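Local coordinates for protein CD8 alpha antigen (PDB 5EDX) that probably serves as a T-cell co-receptor that binds MHC class I molecules, acting as a homodimer of immunoglobulin V-set domains, at residues 2-14 with 102-114. Numbering follows the deposited sequence. Where two conformers were deposited one is given.
Sequences LFRTSPEMVQASL and LYFSNFMSVFLPA
Phe-3 lays one face of its ring over the CB of Ser-105, a CH-pi contact with that carbon 3.9 Å from the ring centroid, while the CG of its own neighbour Leu-2 lies over the opposite face. Serine suits the spot: its small CB lets the ring come down close to the backbone, and its hydroxyl turns away to bond with the O of Asn-106 and the N of Cys-94. Leu-2, branched and wholly apolar at its end, presses CD2 against CB and CG at the root of the Tyr-103 ring, 3.3 Å from CB, the two side chains crossing at about a right angle. Further along, the nearly extended chain of Met-108 sets SD 3.7 Å from the CB of Thr-5, and a turn at its end (chi3 -74°) swings CE in beside Thr-5 CG2, a flexible thioether packing between the sheets beside Leu-20 and Trp-35. Water 1 joins Thr-5 OG1 to Asn-106 ND2, the latter link weak; Asn-106 OD1 is held by Lys-45 of the second subunit.

This is the A strand switch of an immunoglobulin V-set domain: residues 3-5 pair antiparallel with strand 18-24, then the chain crosses at Ser-6 to Glu-8 so that 9-11 runs parallel to 108-111, the last part of the G strand. Val-10 uses both its N and its O, toward Ser-109 O (2.8 Å) and Phe-111 N, as a parallel pair does; Ser-109 N to Glu-8 O and Ala-12 N to Phe-111 O complete four backbone bonds. Val-10 and Val-110 point the same way from adjacent strands, CG1 to CG1 at 4.1 Å, beta-branched residues well matched to extended backbone; Ala-12, also near Val-18, adds a small methyl beside them. On the face that carries Met-9, Ser-109 and Phe-111, water 3 lies at the edge of the Phe-111 ring and donates to Val-10 O.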
loop_
_atom_site.group_PDB
_atom_site.type_symbol
_atom_site.label_atom_id
_atom_site.label_comp_id
_atom_site.label_asym_id
_atom_site.label_seq_id
_atom_site.Cartn_x
_atom_site.Cartn_y
_atom_site.Cartn_z
ATOM N N LEU A 2 1.089 -10.540 12.010
ATOM C CA LEU A 2 0.117 -9.555 12.465
ATOM C C LEU A 2 -1.291 -9.870 11.956
ATOM O O LEU A 2 -2.280 -9.688 12.675
ATOM C CB LEU A 2 0.539 -8.164 11.999
ATOM C CG LEU A 2 -0.432 -7.025 12.315
ATOM C CD1 LEU A 2 -0.566 -6.830 13.817
ATOM C CD2 LEU A 2 0.013 -5.746 11.646
ATOM N N PHE A 3 -1.370 -10.333 10.710
ATOM C CA PHE A 3 -2.644 -10.667 10.075
ATOM C C PHE A 3 -2.788 -12.162 9.857
ATOM O O PHE A 3 -1.806 -12.865 9.615
ATOM C CB PHE A 3 -2.738 -10.034 8.685
ATOM C CG PHE A 3 -2.836 -8.543 8.682
ATOM C CD1 PHE A 3 -1.721 -7.773 8.416
ATOM C CD2 PHE A 3 -4.051 -7.915 8.889
ATOM C CE1 PHE A 3 -1.811 -6.391 8.383
ATOM C CE2 PHE A 3 -4.148 -6.540 8.855
ATOM C CZ PHE A 3 -3.026 -5.778 8.607
ATOM N N ARG A 4 -4.026 -12.635 9.910
ATOM C CA ARG A 4 -4.375 -13.949 9.382
ATOM C C ARG A 4 -5.521 -13.769 8.392
ATOM O O ARG A 4 -6.547 -13.176 8.721
ATOM C CB ARG A 4 -4.788 -14.898 10.510
ATOM C CG ARG A 4 -3.614 -15.393 11.344
ATOM C CD ARG A 4 -4.069 -16.281 12.490
ATOM N NE ARG A 4 -4.893 -17.406 12.060
ATOM C CZ ARG A 4 -4.420 -18.517 11.501
ATOM N NH1 ARG A 4 -5.255 -19.490 11.160
ATOM N NH2 ARG A 4 -3.119 -18.657 11.275
ATOM N N THR A 5 -5.353 -14.275 7.178
ATOM C CA THR A 5 -6.366 -14.044 6.152
ATOM C C THR A 5 -7.086 -15.328 5.767
ATOM O O THR A 5 -6.668 -16.424 6.146
ATOM C CB THR A 5 -5.752 -13.411 4.894
ATOM O OG1 THR A 5 -4.901 -14.359 4.238
ATOM C CG2 THR A 5 -4.938 -12.180 5.259
ATOM N N SER A 6 -8.179 -15.187 5.022
ATOM C CA SER A 6 -8.842 -16.342 4.433
ATOM C C SER A 6 -7.957 -16.816 3.284
ATOM O O SER A 6 -6.992 -16.136 2.934
ATOM C CB SER A 6 -10.242 -15.956 3.956
ATOM O OG SER A 6 -10.215 -14.716 3.281
ATOM N N PRO A 7 -8.258 -17.992 2.702
ATOM C CA PRO A 7 -7.392 -18.539 1.650
ATOM C C PRO A 7 -6.918 -17.474 0.658
ATOM O O PRO A 7 -7.713 -16.651 0.193
ATOM C CB PRO A 7 -8.294 -19.573 0.973
ATOM C CG PRO A 7 -9.140 -20.084 2.099
ATOM C CD PRO A 7 -9.384 -18.895 3.007
ATOM N N GLU A 8 -5.622 -17.495 0.352
ATOM C CA GLU A 8 -4.985 -16.434 -0.421
ATOM C C GLU A 8 -5.248 -16.529 -1.919
ATOM O O GLU A 8 -4.944 -15.593 -2.659
ATOM C CB GLU A 8 -3.471 -16.414 -0.167
ATOM C CG GLU A 8 -2.742 -17.678 -0.621
ATOM C CD GLU A 8 -1.251 -17.460 -0.860
ATOM O OE1 GLU A 8 -0.713 -18.048 -1.824
ATOM O OE2 GLU A 8 -0.619 -16.700 -0.095
ATOM N N MET A 9 -5.798 -17.653 -2.370
ATOM C CA MET A 9 -6.067 -17.820 -3.798
ATOM C C MET A 9 -7.533 -18.187 -4.041
ATOM O O MET A 9 -7.995 -19.251 -3.627
ATOM C CB MET A 9 -5.126 -18.862 -4.413
ATOM C CG MET A 9 -4.909 -18.681 -5.910
ATOM S SD MET A 9 -3.341 -17.888 -6.337
ATOM C CE MET A 9 -2.970 -16.976 -4.835
ATOM N N VAL A 10 -8.257 -17.293 -4.708
ATOM C CA VAL A 10 -9.688 -17.455 -4.902
ATOM C C VAL A 10 -10.049 -17.409 -6.384
ATOM O O VAL A 10 -9.561 -16.553 -7.123
ATOM C CB VAL A 10 -10.471 -16.347 -4.153
ATOM C CG1 VAL A 10 -11.961 -16.474 -4.411
ATOM C CG2 VAL A 10 -10.165 -16.394 -2.654
ATOM N N GLN A 11 -10.891 -18.345 -6.817
ATOM C CA GLN A 11 -11.452 -18.308 -8.162
ATOM C C GLN A 11 -12.931 -17.979 -8.079
ATOM O O GLN A 11 -13.665 -18.581 -7.293
ATOM C CB GLN A 11 -11.273 -19.647 -8.875
ATOM C CG GLN A 11 -9.841 -20.023 -9.192
ATOM C CD GLN A 11 -9.757 -21.263 -10.063
ATOM O OE1 GLN A 11 -10.349 -21.319 -11.143
ATOM N NE2 GLN A 11 -9.023 -22.268 -9.594
ATOM N N ALA A 12 -13.372 -17.023 -8.887
ATOM C CA ALA A 12 -14.769 -16.606 -8.873
ATOM C C ALA A 12 -15.268 -16.406 -10.290
ATOM O O ALA A 12 -14.541 -15.904 -11.139
ATOM C CB ALA A 12 -14.925 -15.319 -8.084
ATOM N N SER A 13 -16.515 -16.787 -10.545
ATOM C CA SER A 13 -17.110 -16.557 -11.857
ATOM C C SER A 13 -17.915 -15.265 -11.822
ATOM O O SER A 13 -18.233 -14.755 -10.743
ATOM C CB SER A 13 -17.983 -17.742 -12.276
ATOM O OG SER A 13 -18.977 -18.011 -11.306
ATOM N N LEU A 14 -18.232 -14.724 -12.993
ATOM C CA LEU A 14 -18.986 -13.478 -13.059
ATOM C C LEU A 14 -20.295 -13.587 -12.281
ATOM O O LEU A 14 -21.014 -14.585 -12.400
ATOM C CB LEU A 14 -19.267 -13.091 -14.517
ATOM C CG LEU A 14 -18.068 -12.714 -15.386
ATOM C CD1 LEU A 14 -18.524 -12.473 -16.827
ATOM C CD2 LEU A 14 -17.358 -11.491 -14.837
ATOM N N LEU A 102 3.410 1.236 8.684
ATOM C CA LEU A 102 2.303 0.656 7.929
ATOM C C LEU A 102 2.527 -0.840 7.755
ATOM O O LEU A 102 3.579 -1.261 7.262
ATOM C CB LEU A 102 2.183 1.312 6.550
ATOM C CG LEU A 102 1.248 2.506 6.381
ATOM C CD1 LEU A 102 1.198 2.922 4.920
ATOM C CD2 LEU A 102 -0.148 2.170 6.892
ATOM N N TYR A 103 1.543 -1.637 8.163
ATOM C CA TYR A 103 1.597 -3.083 8.020
ATOM C C TYR A 103 0.621 -3.547 6.950
ATOM O O TYR A 103 -0.458 -2.982 6.809
ATOM C CB TYR A 103 1.217 -3.760 9.338
ATOM C CG TYR A 103 2.204 -3.523 10.455
ATOM C CD1 TYR A 103 3.226 -4.424 10.698
ATOM C CD2 TYR A 103 2.115 -2.395 11.259
ATOM C CE1 TYR A 103 4.137 -4.212 11.720
ATOM C CE2 TYR A 103 3.021 -2.173 12.282
ATOM C CZ TYR A 103 4.026 -3.085 12.505
ATOM O OH TYR A 103 4.927 -2.870 13.521
ATOM N N PHE A 104 0.991 -4.588 6.213
ATOM C CA PHE A 104 0.120 -5.104 5.157
ATOM C C PHE A 104 -0.104 -6.596 5.309
ATOM O O PHE A 104 0.830 -7.331 5.604
ATOM C CB PHE A 104 0.738 -4.839 3.780
ATOM C CG PHE A 104 1.047 -3.396 3.526
ATOM C CD1 PHE A 104 0.063 -2.532 3.083
ATOM C CD2 PHE A 104 2.324 -2.902 3.730
ATOM C CE1 PHE A 104 0.344 -1.198 2.845
ATOM C CE2 PHE A 104 2.612 -1.564 3.493
ATOM C CZ PHE A 104 1.623 -0.713 3.054
ATOM N N SER A 105 -1.337 -7.051 5.089
ATOM C CA SER A 105 -1.603 -8.484 5.027
ATOM C C SER A 105 -1.083 -9.024 3.706
ATOM O O SER A 105 -0.868 -8.264 2.765
ATOM C CB SER A 105 -3.104 -8.773 5.112
ATOM O OG SER A 105 -3.741 -8.504 3.872
ATOM N N ASN A 106 -0.892 -10.336 3.637
ATOM C CA ASN A 106 -0.644 -10.996 2.360
ATOM C C ASN A 106 -1.774 -10.694 1.388
ATOM O O ASN A 106 -2.908 -10.433 1.803
ATOM C CB ASN A 106 -0.549 -12.511 2.546
ATOM C CG ASN A 106 0.695 -12.928 3.303
ATOM O OD1 ASN A 106 1.578 -12.112 3.566
ATOM N ND2 ASN A 106 0.773 -14.205 3.654
ATOM N N PHE A 107 -1.455 -10.734 0.100
ATOM C CA PHE A 107 -2.449 -10.591 -0.956
ATOM C C PHE A 107 -3.442 -11.747 -0.939
ATOM O O PHE A 107 -3.064 -12.905 -0.757
ATOM C CB PHE A 107 -1.757 -10.580 -2.324
ATOM C CG PHE A 107 -1.232 -9.234 -2.744
ATOM C CD1 PHE A 107 -1.270 -8.150 -1.884
ATOM C CD2 PHE A 107 -0.703 -9.056 -4.018
ATOM C CE1 PHE A 107 -0.789 -6.916 -2.283
ATOM C CE2 PHE A 107 -0.223 -7.826 -4.421
ATOM C CZ PHE A 107 -0.269 -6.754 -3.561
ATOM N N MET A 108 -4.714 -11.427 -1.135
ATOM C CA MET A 108 -5.711 -12.426 -1.485
ATOM C C MET A 108 -6.040 -12.174 -2.952
ATOM O O MET A 108 -6.600 -11.137 -3.296
ATOM C CB MET A 108 -6.949 -12.281 -0.600
ATOM C CG MET A 108 -6.744 -12.822 0.826
ATOM S SD MET A 108 -7.785 -12.075 2.102
ATOM C CE MET A 108 -7.002 -10.480 2.274
ATOM N N SER A 109 -5.656 -13.104 -3.817
ATOM C CA SER A 109 -5.901 -12.934 -5.242
ATOM C C SER A 109 -7.276 -13.477 -5.589
ATOM O O SER A 109 -7.678 -14.540 -5.115
ATOM C CB SER A 109 -4.820 -13.623 -6.081
ATOM O OG SER A 109 -4.883 -15.029 -5.938
ATOM N N VAL A 110 -8.010 -12.728 -6.399
ATOM C CA VAL A 110 -9.313 -13.169 -6.859
ATOM C C VAL A 110 -9.351 -13.023 -8.376
ATOM O O VAL A 110 -9.242 -11.916 -8.897
ATOM C CB VAL A 110 -10.446 -12.344 -6.229
ATOM C CG1 VAL A 110 -11.779 -12.999 -6.512
ATOM C CG2 VAL A 110 -10.224 -12.203 -4.718
ATOM N N PHE A 111 -9.479 -14.146 -9.078
ATOM C CA PHE A 111 -9.452 -14.144 -10.540
ATOM C C PHE A 111 -10.523 -15.068 -11.117
ATOM O O PHE A 111 -10.931 -16.036 -10.478
ATOM C CB PHE A 111 -8.070 -14.574 -11.061
ATOM C CG PHE A 111 -7.016 -13.504 -10.952
ATOM C CD1 PHE A 111 -6.830 -12.593 -11.976
ATOM C CD2 PHE A 111 -6.226 -13.397 -9.816
ATOM C CE1 PHE A 111 -5.872 -11.599 -11.885
ATOM C CE2 PHE A 111 -5.266 -12.407 -9.715
ATOM C CZ PHE A 111 -5.086 -11.506 -10.749
ATOM N N LEU A 112 -10.983 -14.737 -12.320
ATOM C CA LEU A 112 -11.854 -15.604 -13.100
ATOM C C LEU A 112 -11.119 -16.903 -13.430
ATOM O O LEU A 112 -9.885 -16.928 -13.507
ATOM C CB LEU A 112 -12.225 -14.899 -14.407
ATOM C CG LEU A 112 -13.585 -14.259 -14.725
ATOM C CD1 LEU A 112 -14.420 -13.926 -13.507
ATOM C CD2 LEU A 112 -13.398 -13.026 -15.622
ATOM N N PRO A 113 -11.870 -17.994 -13.621
ATOM C CA PRO A 113 -11.252 -19.222 -14.129
ATOM C C PRO A 113 -10.710 -18.970 -15.531
ATOM O O PRO A 113 -11.326 -18.221 -16.288
ATOM C CB PRO A 113 -12.426 -20.206 -14.183
ATOM C CG PRO A 113 -13.418 -19.675 -13.199
ATOM C CD PRO A 113 -13.293 -18.182 -13.291
ATOM N N ALA A 114 -9.574 -19.570 -15.871
ATOM C CA ALA A 114 -8.977 -19.364 -17.187
ATOM C C ALA A 114 -9.589 -20.287 -18.238
ATOM O O ALA A 114 -10.642 -20.886 -18.014
ATOM C CB ALA A 114 -7.468 -19.550 -17.125
HETATM O O HOH W 1 -2.386 -14.930 3.882
HETATM O O HOH W 2 -0.556 -14.096 -0.945
HETATM O O HOH W 3 -6.630 -16.377 -7.586
#